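Local atomic coordinates of acyl-coenzyme A oxidase 3 (Yarrowia lipolytica, PDB entry 5YS9), a protein that oxidises fatty acyl-CoA thioesters to trans-2-enoyl-CoA with FAD as cofactor, passing the electrons to oxygen to give hydrogen peroxide in peroxisomal beta-oxidation. Residues T60-D65 with L105-L110; C329-F334 with D654-Y659; R502-K505 with V509-E512. All coordinates share one frame; numbering follows the deposited sequence.

Contact 1 of 3, residues T60-D65 with L105-L110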
# COMPACT_ATOMS: atom_id res chain seq x y z
N THR A 60 -13.91 24.20 -11.71
CA THR A 60 -13.28 25.37 -12.31
C THR A 60 -12.97 26.49 -11.32
O THR A 60 -11.99 27.17 -11.46
CB THR A 60 -13.91 25.82 -13.66
OG1 THR A 60 -14.18 27.21 -13.65
CG2 THR A 60 -15.16 25.09 -13.96
N GLU A 61 -13.81 26.66 -10.31
CA GLU A 61 -13.56 27.61 -9.24
C GLU A 61 -12.33 27.26 -8.42
O GLU A 61 -11.59 28.12 -8.00
CB GLU A 61 -14.77 27.73 -8.33
CG GLU A 61 -15.77 28.76 -8.77
CD GLU A 61 -17.14 28.55 -8.19
OE1 GLU A 61 -17.28 27.76 -7.25
OE2 GLU A 61 -18.09 29.18 -8.67
N LEU A 62 -12.15 25.98 -8.17
CA LEU A 62 -11.00 25.51 -7.43
C LEU A 62 -9.69 25.61 -8.18
O LEU A 62 -8.70 26.09 -7.67
CB LEU A 62 -11.22 24.05 -7.04
CG LEU A 62 -12.30 23.72 -6.02
CD1 LEU A 62 -12.73 22.28 -6.13
CD2 LEU A 62 -11.81 24.00 -4.62
N GLU A 63 -9.70 25.15 -9.41
CA GLU A 63 -8.50 25.06 -10.21
C GLU A 63 -7.92 26.40 -10.59
O GLU A 63 -6.73 26.56 -10.72
CB GLU A 63 -8.71 24.13 -11.39
CG GLU A 63 -9.26 24.77 -12.63
CD GLU A 63 -9.52 23.76 -13.69
OE1 GLU A 63 -8.84 23.81 -14.72
OE2 GLU A 63 -10.39 22.90 -13.50
N ARG A 64 -8.81 27.35 -10.83
CA ARG A 64 -8.45 28.70 -11.18
C ARG A 64 -7.85 29.49 -10.04
O ARG A 64 -7.20 30.48 -10.26
CB ARG A 64 -9.65 29.42 -11.78
CG ARG A 64 -9.93 29.04 -13.22
CD ARG A 64 -11.07 29.85 -13.77
NE ARG A 64 -11.29 29.65 -15.18
CZ ARG A 64 -12.24 30.26 -15.87
NH1 ARG A 64 -13.04 31.10 -15.27
NH2 ARG A 64 -12.38 30.02 -17.16
N ASP A 65 -8.11 29.06 -8.81
CA ASP A 65 -7.67 29.81 -7.66
C ASP A 65 -6.17 29.73 -7.47
O ASP A 65 -5.61 28.67 -7.27
CB ASP A 65 -8.38 29.28 -6.43
CG ASP A 65 -8.42 30.26 -5.31
OD1 ASP A 65 -7.44 30.97 -5.11
OD2 ASP A 65 -9.44 30.31 -4.63
N LEU A 105 -20.24 20.75 0.69
CA LEU A 105 -19.75 19.37 0.81
C LEU A 105 -18.96 18.91 -0.44
O LEU A 105 -17.89 18.31 -0.33
CB LEU A 105 -20.92 18.40 1.07
CG LEU A 105 -20.52 16.92 1.24
CD1 LEU A 105 -19.61 16.75 2.46
CD2 LEU A 105 -21.74 16.01 1.35
N LEU A 106 -19.51 19.24 -1.61
CA LEU A 106 -19.04 18.75 -2.87
C LEU A 106 -17.79 19.54 -3.28
O LEU A 106 -16.87 18.96 -3.84
CB LEU A 106 -20.16 18.83 -3.88
CG LEU A 106 -20.44 17.75 -4.92
CD1 LEU A 106 -20.34 16.31 -4.43
CD2 LEU A 106 -21.85 18.02 -5.49
N ARG A 107 -17.72 20.81 -2.92
CA ARG A 107 -16.50 21.57 -3.10
C ARG A 107 -15.34 21.03 -2.26
O ARG A 107 -14.24 20.93 -2.75
CB ARG A 107 -16.72 23.04 -2.75
CG ARG A 107 -15.58 23.93 -3.19
CD ARG A 107 -15.62 25.29 -2.52
NE ARG A 107 -16.72 26.10 -2.98
CZ ARG A 107 -16.76 26.69 -4.16
NH1 ARG A 107 -15.76 26.56 -4.99
NH2 ARG A 107 -17.81 27.40 -4.50
N SER A 108 -15.60 20.68 -1.01
CA SER A 108 -14.56 20.10 -0.20
C SER A 108 -14.15 18.66 -0.65
O SER A 108 -13.03 18.26 -0.44
CB SER A 108 -14.88 20.23 1.30
OG SER A 108 -15.69 19.18 1.73
N GLN A 109 -15.01 17.94 -1.34
CA GLN A 109 -14.67 16.58 -1.82
C GLN A 109 -13.88 16.63 -3.15
O GLN A 109 -12.93 15.88 -3.39
CB GLN A 109 -15.94 15.77 -2.08
CG GLN A 109 -16.71 15.21 -0.89
CD GLN A 109 -17.95 14.41 -1.37
OE1 GLN A 109 -18.85 14.96 -2.05
NE2 GLN A 109 -18.00 13.13 -1.02
N LEU A 110 -14.34 17.49 -4.04
CA LEU A 110 -13.61 17.78 -5.25
C LEU A 110 -12.15 18.25 -4.96
O LEU A 110 -11.23 17.84 -5.65
CB LEU A 110 -14.35 18.83 -6.09
CG LEU A 110 -15.71 18.38 -6.65
CD1 LEU A 110 -16.49 19.61 -7.08
CD2 LEU A 110 -15.55 17.40 -7.80

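Contact 2 of 3, residues C329-F334 with D654-Y659. With FAD (flavin-adenine dinucleotide), chain D.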
# COMPACT_ATOMS: atom_id res chain seq x y z
N CYS A 329 -2.28 3.46 -22.73
CA CYS A 329 -2.69 3.56 -24.14
C CYS A 329 -1.56 3.99 -25.04
O CYS A 329 -1.60 3.74 -26.26
CB CYS A 329 -3.89 4.50 -24.31
SG CYS A 329 -5.42 3.86 -23.54
N VAL A 330 -0.57 4.62 -24.44
CA VAL A 330 0.59 5.10 -25.16
C VAL A 330 1.89 4.36 -24.89
O VAL A 330 2.82 4.49 -25.65
CB VAL A 330 0.81 6.61 -24.96
CG1 VAL A 330 -0.50 7.34 -25.06
CG2 VAL A 330 1.50 6.90 -23.65
N ARG A 331 1.96 3.58 -23.82
CA ARG A 331 3.23 2.98 -23.45
C ARG A 331 3.48 1.66 -24.13
O ARG A 331 2.70 0.74 -24.01
CB ARG A 331 3.33 2.82 -21.94
CG ARG A 331 4.50 1.97 -21.48
CD ARG A 331 5.83 2.68 -21.59
NE ARG A 331 6.88 1.91 -20.96
CZ ARG A 331 8.06 2.39 -20.60
NH1 ARG A 331 8.35 3.65 -20.81
NH2 ARG A 331 8.93 1.61 -20.01
N ARG A 332 4.58 1.55 -24.84
CA ARG A 332 4.90 0.34 -25.55
C ARG A 332 6.06 -0.34 -24.88
O ARG A 332 7.08 0.26 -24.65
CB ARG A 332 5.28 0.66 -26.99
CG ARG A 332 4.15 1.11 -27.89
CD ARG A 332 4.64 1.25 -29.32
NE ARG A 332 3.66 1.86 -30.21
CZ ARG A 332 2.82 1.18 -30.97
NH1 ARG A 332 2.81 -0.13 -30.94
NH2 ARG A 332 1.97 1.83 -31.74
N GLN A 333 5.88 -1.60 -24.51
CA GLN A 333 6.99 -2.43 -24.09
C GLN A 333 6.85 -3.86 -24.62
O GLN A 333 5.87 -4.52 -24.37
CB GLN A 333 7.12 -2.41 -22.57
CG GLN A 333 8.51 -2.72 -22.08
CD GLN A 333 9.42 -1.52 -22.03
OE1 GLN A 333 10.43 -1.54 -21.35
NE2 GLN A 333 9.07 -0.48 -22.74
N PHE A 334 7.84 -4.31 -25.36
CA PHE A 334 7.95 -5.69 -25.81
C PHE A 334 7.16 -5.90 -27.09
O PHE A 334 6.14 -5.26 -27.31
CB PHE A 334 7.46 -6.67 -24.75
CG PHE A 334 8.41 -6.84 -23.61
CD1 PHE A 334 9.62 -7.45 -23.80
CD2 PHE A 334 8.09 -6.38 -22.36
CE1 PHE A 334 10.50 -7.60 -22.76
CE2 PHE A 334 8.96 -6.53 -21.31
CZ PHE A 334 10.17 -7.14 -21.51
N ASP A 654 0.58 13.41 -24.17
CA ASP A 654 1.98 13.61 -24.48
C ASP A 654 2.84 13.29 -23.26
O ASP A 654 3.46 14.15 -22.69
CB ASP A 654 2.19 15.05 -24.90
CG ASP A 654 3.18 15.20 -26.01
OD1 ASP A 654 3.91 14.25 -26.29
OD2 ASP A 654 3.23 16.27 -26.60
N VAL A 655 2.88 12.02 -22.92
CA VAL A 655 3.33 11.54 -21.63
C VAL A 655 4.79 11.90 -21.29
O VAL A 655 5.06 12.46 -20.26
CB VAL A 655 3.09 10.01 -21.62
CG1 VAL A 655 4.01 9.22 -20.71
CG2 VAL A 655 1.64 9.69 -21.31
N TYR A 656 5.68 11.65 -22.22
CA TYR A 656 7.10 11.94 -22.08
C TYR A 656 7.45 13.42 -22.15
O TYR A 656 8.29 13.89 -21.41
CB TYR A 656 7.89 11.16 -23.12
CG TYR A 656 7.59 9.68 -23.01
CD1 TYR A 656 7.75 9.00 -21.79
CD2 TYR A 656 7.15 8.96 -24.12
CE1 TYR A 656 7.48 7.64 -21.69
CE2 TYR A 656 6.88 7.60 -24.03
CZ TYR A 656 7.03 6.94 -22.83
OH TYR A 656 6.76 5.61 -22.76
N LYS A 657 6.79 14.17 -23.00
CA LYS A 657 7.04 15.60 -23.11
C LYS A 657 6.67 16.31 -21.80
O LYS A 657 7.44 17.11 -21.30
CB LYS A 657 6.28 16.16 -24.28
CG LYS A 657 6.61 17.60 -24.62
CD LYS A 657 5.99 17.98 -25.95
CE LYS A 657 6.92 18.85 -26.78
NZ LYS A 657 6.21 19.30 -28.00
N HIS A 658 5.50 16.05 -21.23
CA HIS A 658 5.09 16.75 -20.01
C HIS A 658 5.92 16.35 -18.77
O HIS A 658 6.32 17.20 -18.01
CB HIS A 658 3.61 16.53 -19.72
CG HIS A 658 2.71 17.05 -20.78
ND1 HIS A 658 2.65 18.39 -21.11
CD2 HIS A 658 1.81 16.42 -21.59
CE1 HIS A 658 1.79 18.55 -22.11
NE2 HIS A 658 1.26 17.37 -22.40
N TYR A 659 6.13 15.05 -18.60
CA TYR A 659 6.99 14.44 -17.58
C TYR A 659 8.39 15.01 -17.60
O TYR A 659 8.88 15.48 -16.57
CB TYR A 659 7.07 12.94 -17.88
CG TYR A 659 7.70 12.04 -16.86
CD1 TYR A 659 7.67 12.32 -15.51
CD2 TYR A 659 8.19 10.83 -17.25
CE1 TYR A 659 8.20 11.44 -14.60
CE2 TYR A 659 8.72 9.94 -16.33
CZ TYR A 659 8.71 10.23 -15.00
OH TYR A 659 9.23 9.34 -14.07
PA FAD D . 7.80 -1.10 -18.15
O1A FAD D . 8.82 -2.15 -18.38
O2A FAD D . 7.25 -0.32 -19.28
O5B FAD D . 6.53 -1.67 -17.42
C5B FAD D . 5.52 -0.74 -17.07
C4B FAD D . 4.27 -1.49 -16.73
O4B FAD D . 3.85 -2.22 -17.87
C3B FAD D . 4.59 -2.50 -15.65
O3B FAD D . 3.57 -2.50 -14.67
C2B FAD D . 4.57 -3.82 -16.35
O2B FAD D . 4.07 -4.82 -15.47
C1B FAD D . 3.68 -3.58 -17.55
N9A FAD D . 4.24 -4.43 -18.60
C8A FAD D . 5.37 -4.20 -19.28
N7A FAD D . 5.60 -5.20 -20.15
C5A FAD D . 4.62 -6.09 -20.03
C6A FAD D . 4.26 -7.38 -20.65
N6A FAD D . 5.02 -7.94 -21.61
N1A FAD D . 3.15 -7.98 -20.22
C2A FAD D . 2.38 -7.44 -19.26
N3A FAD D . 2.64 -6.29 -18.66
C4A FAD D . 3.73 -5.58 -18.99
N1 FAD D . 17.64 1.71 -13.68
C2 FAD D . 18.97 1.72 -13.84
O2 FAD D . 19.43 1.29 -14.88
N3 FAD D . 19.81 2.17 -12.91
C4 FAD D . 19.39 2.64 -11.76
O4 FAD D . 20.19 3.05 -10.94
C4X FAD D . 17.95 2.67 -11.50
N5 FAD D . 17.46 3.14 -10.35
C5X FAD D . 16.14 3.17 -10.14
C6 FAD D . 15.67 3.68 -8.95
C7 FAD D . 14.32 3.72 -8.71
C7M FAD D . 13.82 4.26 -7.41
C8 FAD D . 13.38 3.23 -9.73
C8M FAD D . 11.91 3.27 -9.48
C9 FAD D . 13.85 2.71 -10.92
C9A FAD D . 15.20 2.67 -11.17
N10 FAD D . 15.69 2.15 -12.38
C10 FAD D . 17.07 2.16 -12.56
C1' FAD D . 14.82 1.66 -13.44
C2' FAD D . 14.03 0.40 -13.10
O2' FAD D . 14.84 -0.76 -13.25
C3' FAD D . 12.78 0.28 -13.98
O3' FAD D . 11.79 1.12 -13.43
C4' FAD D . 12.19 -1.11 -14.09
O4' FAD D . 13.25 -2.05 -14.17
C5' FAD D . 11.37 -1.30 -15.36
O5' FAD D . 10.07 -0.73 -15.33
P FAD D . 9.63 0.30 -16.46
O1P FAD D . 9.42 1.64 -15.87
O2P FAD D . 10.57 0.16 -17.59
O3P FAD D . 8.18 -0.14 -16.93
O HOH W 1 6.19 3.92 -25.15

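Contact 3 of 3, residues R502-K505 with V509-E512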
# COMPACT_ATOMS: atom_id res chain seq x y z
N ARG A 502 -27.77 -21.61 -17.24
CA ARG A 502 -28.20 -20.26 -17.51
C ARG A 502 -27.06 -19.43 -18.06
O ARG A 502 -25.91 -19.82 -18.01
CB ARG A 502 -28.76 -19.60 -16.25
CG ARG A 502 -29.68 -20.47 -15.44
CD ARG A 502 -30.98 -19.76 -15.14
NE ARG A 502 -31.01 -19.10 -13.84
CZ ARG A 502 -30.44 -19.56 -12.73
NH1 ARG A 502 -30.55 -18.87 -11.61
NH2 ARG A 502 -29.78 -20.70 -12.72
N ASP A 503 -27.42 -18.29 -18.62
CA ASP A 503 -26.45 -17.36 -19.16
C ASP A 503 -25.72 -16.53 -18.11
O ASP A 503 -26.32 -15.81 -17.33
CB ASP A 503 -27.15 -16.42 -20.13
CG ASP A 503 -26.19 -15.67 -21.01
OD1 ASP A 503 -25.03 -16.08 -21.12
OD2 ASP A 503 -26.60 -14.67 -21.61
N LEU A 504 -24.40 -16.61 -18.15
CA LEU A 504 -23.51 -15.85 -17.31
C LEU A 504 -23.32 -14.41 -17.78
O LEU A 504 -22.64 -13.64 -17.11
CB LEU A 504 -22.16 -16.57 -17.18
CG LEU A 504 -22.25 -17.77 -16.25
CD1 LEU A 504 -21.06 -18.71 -16.39
CD2 LEU A 504 -22.40 -17.32 -14.79
N LYS A 505 -23.92 -14.04 -18.91
CA LYS A 505 -23.94 -12.66 -19.36
C LYS A 505 -25.18 -11.93 -18.87
O LYS A 505 -25.29 -10.71 -19.04
CB LYS A 505 -23.84 -12.60 -20.89
CG LYS A 505 -22.53 -13.16 -21.46
CD LYS A 505 -22.60 -13.39 -22.98
CE LYS A 505 -23.04 -14.81 -23.37
NZ LYS A 505 -22.11 -15.42 -24.38
N VAL A 509 -28.80 -13.20 -13.34
CA VAL A 509 -28.24 -14.48 -12.92
C VAL A 509 -27.07 -14.23 -11.96
O VAL A 509 -27.02 -14.77 -10.84
CB VAL A 509 -27.79 -15.28 -14.16
CG1 VAL A 509 -27.06 -16.55 -13.77
CG2 VAL A 509 -29.02 -15.58 -15.04
N LEU A 510 -26.16 -13.37 -12.42
CA LEU A 510 -25.02 -12.93 -11.64
C LEU A 510 -25.48 -12.25 -10.32
O LEU A 510 -24.86 -12.45 -9.27
CB LEU A 510 -24.14 -11.98 -12.47
CG LEU A 510 -23.63 -12.41 -13.86
CD1 LEU A 510 -22.87 -11.26 -14.49
CD2 LEU A 510 -22.76 -13.66 -13.81
N ILE A 511 -26.59 -11.50 -10.35
CA ILE A 511 -27.15 -11.00 -9.08
C ILE A 511 -27.54 -12.15 -8.13
O ILE A 511 -27.17 -12.17 -6.94
CB ILE A 511 -28.30 -10.03 -9.32
CG1 ILE A 511 -27.74 -8.69 -9.84
CG2 ILE A 511 -29.09 -9.80 -8.02
CD1 ILE A 511 -28.77 -7.75 -10.43
N GLU A 512 -28.25 -13.12 -8.69
CA GLU A 512 -28.73 -14.25 -7.91
C GLU A 512 -27.53 -15.00 -7.30
O GLU A 512 -27.56 -15.41 -6.14
CB GLU A 512 -29.59 -15.16 -8.78
CG GLU A 512 -30.41 -16.20 -8.02
CD GLU A 512 -30.78 -17.37 -8.91
OE1 GLU A 512 -30.18 -18.45 -8.82
OE2 GLU A 512 -31.66 -17.19 -9.76

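Contact 1 of 3, residues T60-D65 with L105-L110
The last turn of helix 49-63 lies against helix 101-111, with Leu62 and Arg107 marking the nearest approach of the two backbones, 8.0 Å between their CA atoms. Leu62 does the apolar work: its CD1 methyl rests 3.8 Å from CB of Leu110, the two leucines crossing at about a right angle, while its other methyl, CD2, lies 4.0 Å from CG of Arg107. A leucine suits the place because its forked end touches two residues one helical turn apart. Arg107 joins in both the apolar and the ionic contact. With CG anti to the backbone N (chi1 -168°) and a bend at chi3, its chain passes Leu62 at CG and carries the guanidinium on to Glu61. There NH1 and NH2 both grip one oxygen, Glu61 OE1, at 3.0 Å from NH1 and 2.8 Å from NH2, an end-on salt bridge to a single atom lying close to the guanidinium plane. The carboxylate is turned 22° from that plane. NE of Arg107, which takes no part in the bond to Glu61, forms a salt bridge with Asp99, so two acidic partners fix its rotation, and the two charges would probably offset the cost of burying it. Phe643 and Leu68 pack on Leu62, and Phe315 of helix 300-330 on Leu110. This is helix-helix packing, apolar within and bridged by an ion pair, inside the helical N-terminal domain of the acyl-CoA oxidase fold.

Contact 2 of 3, residues C329-F334 with D654-Y659
The FAD pyrophosphate site is where Arg331 and Tyr656 meet, at the point where the chain leaving helix 300-330 passes the start of helix 655-666. Arg331 divides its guanidinium among three partners. NE and NH2 both donate to the phosphate oxygen O2A of FAD, at 2.8 Å from NE and 2.7 Å from NH2, whereas NH1 donates to Tyr656 OH at 3.2 Å with a fairly straight N-H...O angle of 160°. The hydroxyl lies close to the guanidinium plane, and the ring is turned 51° from it. A bend at chi2 (75°) brings the end of Arg331 round to the phosphate. Tyr656 OH also shares a water, 3.0 Å away, that accepts from Arg332 N, tying the tyrosine to the backbone beside the arginine. Beside this polar group Val330 CG2 meets Val655 CG2 at 3.6 Å, two compact branched side chains suited to a short gap. The second subunit completes the site: Leu165 O of that subunit accepts from Arg331 NH1, and its Gly168 and Asn170 donate to Gln333 OE1. An arginine held by phosphate, phenol and the second subunit's carbonyl would probably stay positively charged, offsetting the pyrophosphate, with Tyr656 as a second-shell residue that steadies its orientation.

Contact 3 of 3, residues R502-K505 with V509-E512
Two bends in Arg502, at chi2 and chi3, turn its guanidinium back over the helix to Glu512, which comes to meet it on an extended chain with CG anti to the backbone N (chi1 -167°). The arginine presents the single nitrogen NH1, 2.7 Å from Glu512 OE2, and the other oxygen, OE1, is nearly as near to NH1. The two side chains cross at about a right angle, and their flat ends are turned 29° apart. The hydrogen bond from NH1 to OE2 is weak, its N-H...O angle being 119°, which suggests that charge counts for more than direction in this salt bridge. Arg502 NH2 donates to Thr498 O, a second hold that ties the arginine to its own loop. The loop containing 502-505 here doubles back on the first turns of helix 507-534, which opens the C-terminal helical region of the oxidase, and the apolar residues of that helix fill the inside of the bend. Val509, a short branched residue, sets CB 3.5 Å from Asp503 O, and its CG2 reaches CB of Arg502 at 4.2 Å. With an alanine at Glu512, the guanidinium of Arg502 would lose its carboxylate mate and would probably be freer to turn away from the helix, retaining its bond to Thr498. Farther along the loop, Leu504 CD2 packs 3.8 Å from Leu510 CD2, a methyl that also lies 3.3 Å from Leu504 O. Leu510 continues inward onto Thr590, Leu591 and Ile594 of helix 579-596, and Leu618 of helix 609-628 covers Leu504.

Contacts 1 and 2 are buried, whereas contact 3 is only partly buried; contacts 2 and 3 both lie about 30 Å from the chain centre and contact 1 about 18 Å, between centres. Helix 300-330 connects the first two: its first half packs on 105-110, and its end and the loop after it supply one side of contact 2, although their centres are about 29 Å apart. Contact 3 stays within a loop and the helix that follows it. Each uses an arginine differently. In contact 1 it pairs with carboxylates between two helices; in contact 2 it serves a cofactor phosphate at the subunit interface; in contact 3 it holds a local turn. Contact 2 alone among them involves the second subunit.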